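PDB 2EO4: HIT domain-containing protein from Sulfolobus tokodaii, which binds zinc and belongs to the histidine triad family of nucleotide-binding proteins, probably acting as a nucleotide hydrolase, perhaps on adenylyl sulfate. Local coordinates for residues L33-V38 and H98-W103; K28-L33 and K122-L127. All coordinates share one frame; numbering follows the deposited sequence.

Interaction 1 lies near the centre of the chain. It joins strands 36-40 and 97-102 within the antiparallel sheet and reaches the phosphate site through His98. Interaction 2 lies farther out, where the loop between strands 22-26 and 36-40 meets the start of helix 122-143. The first is built on paired backbone bonds and a histidine-histidine bond. The second has no backbone pairing and relies on two tyrosines. Both are largely buried, although Lys28 in interaction 2 is exposed. They share Leu33 and are tied by bonds from Tyr124 OH to Gly34 N and from Ser32 OG to Pro101 O. Apart from the shared Leu33, the segments of interaction 1 fall within the span of chain between those of interaction 2.

Interaction 1: residues L33-V38 and H98-W103; sequences LGHTLV and HIIPTW. With PO4 (phosphate ion), chain C.
The last histidine of the predicted histidine triad motif, His98, meets His35 where two antiparallel strands of the HIT domain pair. His35 NE2 and His98 ND1 share a hydrogen bond of 3.0 Å. The rings touch at their edges, neither lying over the other, with planes at 45°. On the other side of the His98 ring, NE2 donates to phosphate O2 at 3.0 Å and more weakly to O1. The phosphate, probably from the crystallisation liquor, is also bound by His96, the predicted nucleotidylated residue. His35 thus probably fixes the rotation of the His98 ring from the second shell, and a bond from Val31 N to ND1 holds His35 in turn. Its CG is anti to the backbone N (chi1 -176°), which lays the ring beside Ile100. Ile100 CG1 sits over one ring face, 3.7 Å from the centroid, as a CH-pi contact. Thr36 and Ile99 form the hydrogen-bonded pair, with Thr36 N to Ile99 O at 3.0 Å and Ile99 N to Thr36 O at 2.8 Å. Val38 CG2 packs on Ile99 CD1 at 3.5 Å. Trp103 CH2 packs 3.8 Å from Leu33 CB, and Leu33 O meets the edge of the ring; this buried oxygen has no partner in the model. Helix 52-72 covers the Thr36, Val38 and Ile99 side chains, while strands 22-26 and 77-84 flank the pair within the sheet.

Interaction 2: residues K28-L33 and K122-L127; sequences KYPVSL and KEYYEL
Tyr124 overlaps Pro30 and Leu33 with the outer end of its ring. The two side chains of Pro30 and Tyr124 run antiparallel to each other, and Pro30 CB comes 3.7 Å from Tyr124 OH. Pro30 CG lies obliquely to the ring, 4.1 Å from Tyr124 CZ. Leu33 arrives at the ring edge instead, with CD1 close to the ring plane and 4.0 Å from Tyr124 CE1. The Tyr124 CG is anti to the backbone N (chi1 163°), which sends the ring from the helix across to the loop. There its hydroxyl is hydrogen-bonded to Gly34 N, just past Leu33.

Tyr125 reaches the other end of the loop. Its OH donates to Lys28 O at 2.5 Å, a short bond, and the oxygen lies at the edge of the ring near its plane. The donor is tilted 21° from the carbonyl plane of Lys28. Gln120 N is also hydrogen-bonded to this hydroxyl, so Tyr125 OH joins Lys28 in the loop to Gln120, a little before the tyrosine in the chain. One face of its ring is covered by Tyr124 CD2, 3.6 Å above the ring centre. A phenylalanine in place of Tyr125 would probably leave Lys28 O without this donor and Gln120 N without its acceptor. Phe114 also packs on Pro30, and Phe111 on Leu33.

Two consecutive tyrosines at the first turns of helix 122-143 thus fasten it to the loop that leads into strand 36-40. This is a helix-to-loop contact on the HIT fold, joining the C-terminal helix to the connection between two sheet strands.

Interaction 1: residues L33-V38 and H98-W103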
loop_
_atom_site.group_PDB
_atom_site.type_symbol
_atom_site.label_atom_id
_atom_site.label_comp_id
_atom_site.label_asym_id
_atom_site.label_seq_id
_atom_site.Cartn_x
_atom_site.Cartn_y
_atom_site.Cartn_z
ATOM N N LEU A 33 -13.283 -1.068 12.711
ATOM C CA LEU A 33 -14.532 -0.591 12.141
ATOM C C LEU A 33 -14.329 0.125 10.805
ATOM O O LEU A 33 -13.589 1.105 10.722
ATOM C CB LEU A 33 -15.220 0.349 13.137
ATOM C CG LEU A 33 -16.589 0.884 12.723
ATOM C CD1 LEU A 33 -17.653 0.396 13.704
ATOM C CD2 LEU A 33 -16.543 2.399 12.692
ATOM N N GLY A 34 -14.986 -0.373 9.761
ATOM C CA GLY A 34 -14.862 0.243 8.450
ATOM C C GLY A 34 -13.792 -0.370 7.557
ATOM O O GLY A 34 -13.587 0.092 6.436
ATOM N N HIS A 35 -13.112 -1.402 8.056
ATOM C CA HIS A 35 -12.064 -2.094 7.300
ATOM C C HIS A 35 -12.641 -2.467 5.933
ATOM O O HIS A 35 -13.652 -3.165 5.841
ATOM C CB HIS A 35 -11.629 -3.347 8.076
ATOM C CG HIS A 35 -10.491 -4.100 7.456
ATOM N ND1 HIS A 35 -9.918 -5.198 8.062
ATOM C CD2 HIS A 35 -9.838 -3.937 6.280
ATOM C CE1 HIS A 35 -8.964 -5.681 7.286
ATOM N NE2 HIS A 35 -8.895 -4.935 6.198
ATOM N N THR A 36 -11.986 -1.996 4.876
ATOM C CA THR A 36 -12.442 -2.228 3.511
ATOM C C THR A 36 -11.325 -2.716 2.600
ATOM O O THR A 36 -10.148 -2.446 2.842
ATOM C CB THR A 36 -13.030 -0.920 2.933
ATOM O OG1 THR A 36 -14.196 -0.568 3.681
ATOM C CG2 THR A 36 -13.394 -1.072 1.455
ATOM N N LEU A 37 -11.705 -3.447 1.556
ATOM C CA LEU A 37 -10.749 -3.970 0.592
ATOM C C LEU A 37 -11.051 -3.357 -0.772
ATOM O O LEU A 37 -12.195 -3.365 -1.218
ATOM C CB LEU A 37 -10.872 -5.491 0.517
ATOM C CG LEU A 37 -10.898 -6.113 1.915
ATOM C CD1 LEU A 37 -11.393 -7.535 1.862
ATOM C CD2 LEU A 37 -9.505 -6.022 2.523
ATOM N N VAL A 38 -10.028 -2.808 -1.418
ATOM C CA VAL A 38 -10.200 -2.209 -2.735
ATOM C C VAL A 38 -9.584 -3.187 -3.715
ATOM O O VAL A 38 -8.438 -3.609 -3.549
ATOM C CB VAL A 38 -9.482 -0.852 -2.848
ATOM C CG1 VAL A 38 -9.727 -0.253 -4.230
ATOM C CG2 VAL A 38 -9.988 0.092 -1.766
ATOM N N HIS A 98 -5.862 -3.228 1.522
ATOM C CA HIS A 98 -6.600 -3.068 2.768
ATOM C C HIS A 98 -6.606 -1.601 3.182
ATOM O O HIS A 98 -5.589 -0.926 3.078
ATOM C CB HIS A 98 -5.916 -3.836 3.907
ATOM C CG HIS A 98 -5.908 -5.322 3.737
ATOM N ND1 HIS A 98 -6.853 -6.140 4.316
ATOM C CD2 HIS A 98 -5.041 -6.142 3.096
ATOM C CE1 HIS A 98 -6.569 -7.401 4.041
ATOM N NE2 HIS A 98 -5.474 -7.430 3.303
ATOM N N ILE A 99 -7.759 -1.120 3.646
ATOM C CA ILE A 99 -7.875 0.232 4.179
ATOM C C ILE A 99 -8.405 -0.050 5.581
ATOM O O ILE A 99 -9.564 -0.438 5.751
ATOM C CB ILE A 99 -8.897 1.109 3.425
ATOM C CG1 ILE A 99 -8.476 1.282 1.966
ATOM C CG2 ILE A 99 -8.960 2.501 4.083
ATOM C CD1 ILE A 99 -9.498 2.067 1.122
ATOM N N ILE A 100 -7.541 0.128 6.574
ATOM C CA ILE A 100 -7.879 -0.143 7.967
ATOM C C ILE A 100 -7.873 1.149 8.784
ATOM O O ILE A 100 -6.818 1.722 9.053
ATOM C CB ILE A 100 -6.859 -1.139 8.571
ATOM C CG1 ILE A 100 -6.846 -2.423 7.734
ATOM C CG2 ILE A 100 -7.217 -1.450 10.024
ATOM C CD1 ILE A 100 -5.764 -3.421 8.140
ATOM N N PRO A 101 -9.060 1.627 9.184
ATOM C CA PRO A 101 -9.176 2.862 9.968
ATOM C C PRO A 101 -8.597 2.785 11.375
ATOM O O PRO A 101 -8.624 1.736 12.019
ATOM C CB PRO A 101 -10.687 3.113 10.002
ATOM C CG PRO A 101 -11.182 2.446 8.743
ATOM C CD PRO A 101 -10.389 1.156 8.758
ATOM N N THR A 102 -8.076 3.912 11.845
ATOM C CA THR A 102 -7.520 3.992 13.187
ATOM C C THR A 102 -8.018 5.272 13.850
ATOM O O THR A 102 -8.449 6.205 13.171
ATOM C CB THR A 102 -5.969 4.000 13.174
ATOM O OG1 THR A 102 -5.491 5.162 12.485
ATOM C CG2 THR A 102 -5.436 2.753 12.483
ATOM N N TRP A 103 -7.961 5.300 15.177
ATOM C CA TRP A 103 -8.395 6.461 15.949
ATOM C C TRP A 103 -7.415 6.673 17.090
ATOM O O TRP A 103 -6.823 5.718 17.595
ATOM C CB TRP A 103 -9.788 6.225 16.542
ATOM C CG TRP A 103 -10.869 6.069 15.523
ATOM C CD1 TRP A 103 -11.679 7.052 15.026
ATOM C CD2 TRP A 103 -11.243 4.862 14.852
ATOM N NE1 TRP A 103 -12.534 6.528 14.086
ATOM C CE2 TRP A 103 -12.289 5.187 13.960
ATOM C CE3 TRP A 103 -10.796 3.536 14.919
ATOM C CZ2 TRP A 103 -12.893 4.232 13.139
ATOM C CZ3 TRP A 103 -11.399 2.586 14.099
ATOM C CH2 TRP A 103 -12.436 2.942 13.222
HETATM P P PO4 C . -4.697 -10.802 2.700
HETATM O O1 PO4 C . -6.078 -10.279 2.825
HETATM O O2 PO4 C . -3.759 -9.685 2.422
HETATM O O3 PO4 C . -4.310 -11.470 3.978
HETATM O O4 PO4 C . -4.637 -11.788 1.586
#

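Interaction 2: residues K28-L33 and K122-L127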
loop_
_atom_site.group_PDB
_atom_site.type_symbol
_atom_site.label_atom_id
_atom_site.label_comp_id
_atom_site.label_asym_id
_atom_site.label_seq_id
_atom_site.Cartn_x
_atom_site.Cartn_y
_atom_site.Cartn_z
ATOM N N LYS A 28 -15.170 -8.920 5.556
ATOM C CA LYS A 28 -16.115 -9.720 6.333
ATOM C C LYS A 28 -15.670 -9.937 7.783
ATOM O O LYS A 28 -16.504 -10.063 8.675
ATOM C CB LYS A 28 -16.351 -11.077 5.659
ATOM C CG LYS A 28 -17.344 -11.972 6.403
ATOM C CD LYS A 28 -17.614 -13.272 5.648
ATOM C CE LYS A 28 -18.561 -14.171 6.433
ATOM N NZ LYS A 28 -18.897 -15.431 5.710
ATOM N N TYR A 29 -14.361 -9.983 8.014
ATOM C CA TYR A 29 -13.815 -10.180 9.361
ATOM C C TYR A 29 -12.888 -8.993 9.630
ATOM O O TYR A 29 -11.676 -9.155 9.784
ATOM C CB TYR A 29 -13.017 -11.487 9.409
ATOM C CG TYR A 29 -13.782 -12.705 8.921
ATOM C CD1 TYR A 29 -14.615 -13.423 9.777
ATOM C CD2 TYR A 29 -13.662 -13.140 7.601
ATOM C CE1 TYR A 29 -15.310 -14.548 9.329
ATOM C CE2 TYR A 29 -14.350 -14.261 7.144
ATOM C CZ TYR A 29 -15.169 -14.961 8.013
ATOM O OH TYR A 29 -15.831 -16.084 7.565
ATOM N N PRO A 30 -13.458 -7.782 9.714
ATOM C CA PRO A 30 -12.721 -6.533 9.945
ATOM C C PRO A 30 -11.792 -6.433 11.144
ATOM O O PRO A 30 -12.141 -6.824 12.256
ATOM C CB PRO A 30 -13.833 -5.488 10.001
ATOM C CG PRO A 30 -14.949 -6.239 10.623
ATOM C CD PRO A 30 -14.906 -7.557 9.878
ATOM N N VAL A 31 -10.604 -5.891 10.895
ATOM C CA VAL A 31 -9.608 -5.676 11.937
ATOM C C VAL A 31 -10.081 -4.494 12.776
ATOM O O VAL A 31 -9.877 -4.449 13.990
ATOM C CB VAL A 31 -8.231 -5.345 11.322
ATOM C CG1 VAL A 31 -7.301 -4.768 12.381
ATOM C CG2 VAL A 31 -7.628 -6.599 10.715
ATOM N N SER A 32 -10.708 -3.531 12.110
ATOM C CA SER A 32 -11.232 -2.349 12.779
ATOM C C SER A 32 -12.501 -1.917 12.058
ATOM O O SER A 32 -12.771 -2.347 10.933
ATOM C CB SER A 32 -10.205 -1.212 12.762
ATOM O OG SER A 32 -10.048 -0.677 11.459
ATOM N N LEU A 33 -13.283 -1.068 12.711
ATOM C CA LEU A 33 -14.532 -0.591 12.141
ATOM C C LEU A 33 -14.329 0.125 10.805
ATOM O O LEU A 33 -13.589 1.105 10.722
ATOM C CB LEU A 33 -15.220 0.349 13.137
ATOM C CG LEU A 33 -16.589 0.884 12.723
ATOM C CD1 LEU A 33 -17.653 0.396 13.704
ATOM C CD2 LEU A 33 -16.543 2.399 12.692
ATOM N N LYS A 122 -25.254 -8.526 11.063
ATOM C CA LYS A 122 -25.718 -7.937 9.810
ATOM C C LYS A 122 -25.809 -6.414 9.858
ATOM O O LYS A 122 -25.440 -5.731 8.900
ATOM C CB LYS A 122 -27.087 -8.512 9.433
ATOM C CG LYS A 122 -27.652 -7.948 8.135
ATOM C CD LYS A 122 -29.064 -8.446 7.862
ATOM C CE LYS A 122 -29.109 -9.958 7.706
ATOM N NZ LYS A 122 -30.498 -10.442 7.449
ATOM N N GLU A 123 -26.300 -5.889 10.974
ATOM C CA GLU A 123 -26.463 -4.449 11.154
ATOM C C GLU A 123 -25.189 -3.646 10.883
ATOM O O GLU A 123 -25.249 -2.539 10.343
ATOM C CB GLU A 123 -26.959 -4.161 12.573
ATOM C CG GLU A 123 -28.373 -4.667 12.866
ATOM C CD GLU A 123 -28.543 -6.162 12.633
ATOM O OE1 GLU A 123 -27.756 -6.955 13.195
ATOM O OE2 GLU A 123 -29.473 -6.544 11.890
ATOM N N TYR A 124 -24.042 -4.201 11.262
ATOM C CA TYR A 124 -22.758 -3.536 11.051
ATOM C C TYR A 124 -22.493 -3.265 9.573
ATOM O O TYR A 124 -22.156 -2.147 9.184
ATOM C CB TYR A 124 -21.620 -4.400 11.606
ATOM C CG TYR A 124 -20.242 -4.014 11.097
ATOM C CD1 TYR A 124 -19.505 -3.004 11.710
ATOM C CD2 TYR A 124 -19.691 -4.652 9.985
ATOM C CE1 TYR A 124 -18.247 -2.634 11.230
ATOM C CE2 TYR A 124 -18.434 -4.288 9.491
ATOM C CZ TYR A 124 -17.720 -3.281 10.121
ATOM O OH TYR A 124 -16.479 -2.923 9.644
ATOM N N TYR A 125 -22.639 -4.302 8.754
ATOM C CA TYR A 125 -22.393 -4.189 7.319
ATOM C C TYR A 125 -23.360 -3.238 6.628
ATOM O O TYR A 125 -22.966 -2.466 5.755
ATOM C CB TYR A 125 -22.474 -5.569 6.666
ATOM C CG TYR A 125 -21.510 -6.568 7.267
ATOM C CD1 TYR A 125 -20.165 -6.580 6.898
ATOM C CD2 TYR A 125 -21.933 -7.460 8.251
ATOM C CE1 TYR A 125 -19.262 -7.458 7.502
ATOM C CE2 TYR A 125 -21.042 -8.339 8.860
ATOM C CZ TYR A 125 -19.710 -8.331 8.484
ATOM O OH TYR A 125 -18.826 -9.182 9.108
ATOM N N GLU A 126 -24.626 -3.291 7.019
ATOM C CA GLU A 126 -25.625 -2.430 6.403
ATOM C C GLU A 126 -25.359 -0.958 6.711
ATOM O O GLU A 126 -25.397 -0.117 5.816
ATOM C CB GLU A 126 -27.024 -2.838 6.875
ATOM C CG GLU A 126 -27.337 -4.302 6.605
ATOM C CD GLU A 126 -28.736 -4.695 7.031
ATOM O OE1 GLU A 126 -29.132 -4.339 8.162
ATOM O OE2 GLU A 126 -29.432 -5.367 6.240
ATOM N N LEU A 127 -25.071 -0.652 7.970
ATOM C CA LEU A 127 -24.805 0.725 8.366
ATOM C C LEU A 127 -23.512 1.275 7.772
ATOM O O LEU A 127 -23.494 2.373 7.212
ATOM C CB LEU A 127 -24.747 0.840 9.889
ATOM C CG LEU A 127 -24.444 2.244 10.420
ATOM C CD1 LEU A 127 -25.499 3.223 9.920
ATOM C CD2 LEU A 127 -24.407 2.221 11.937
#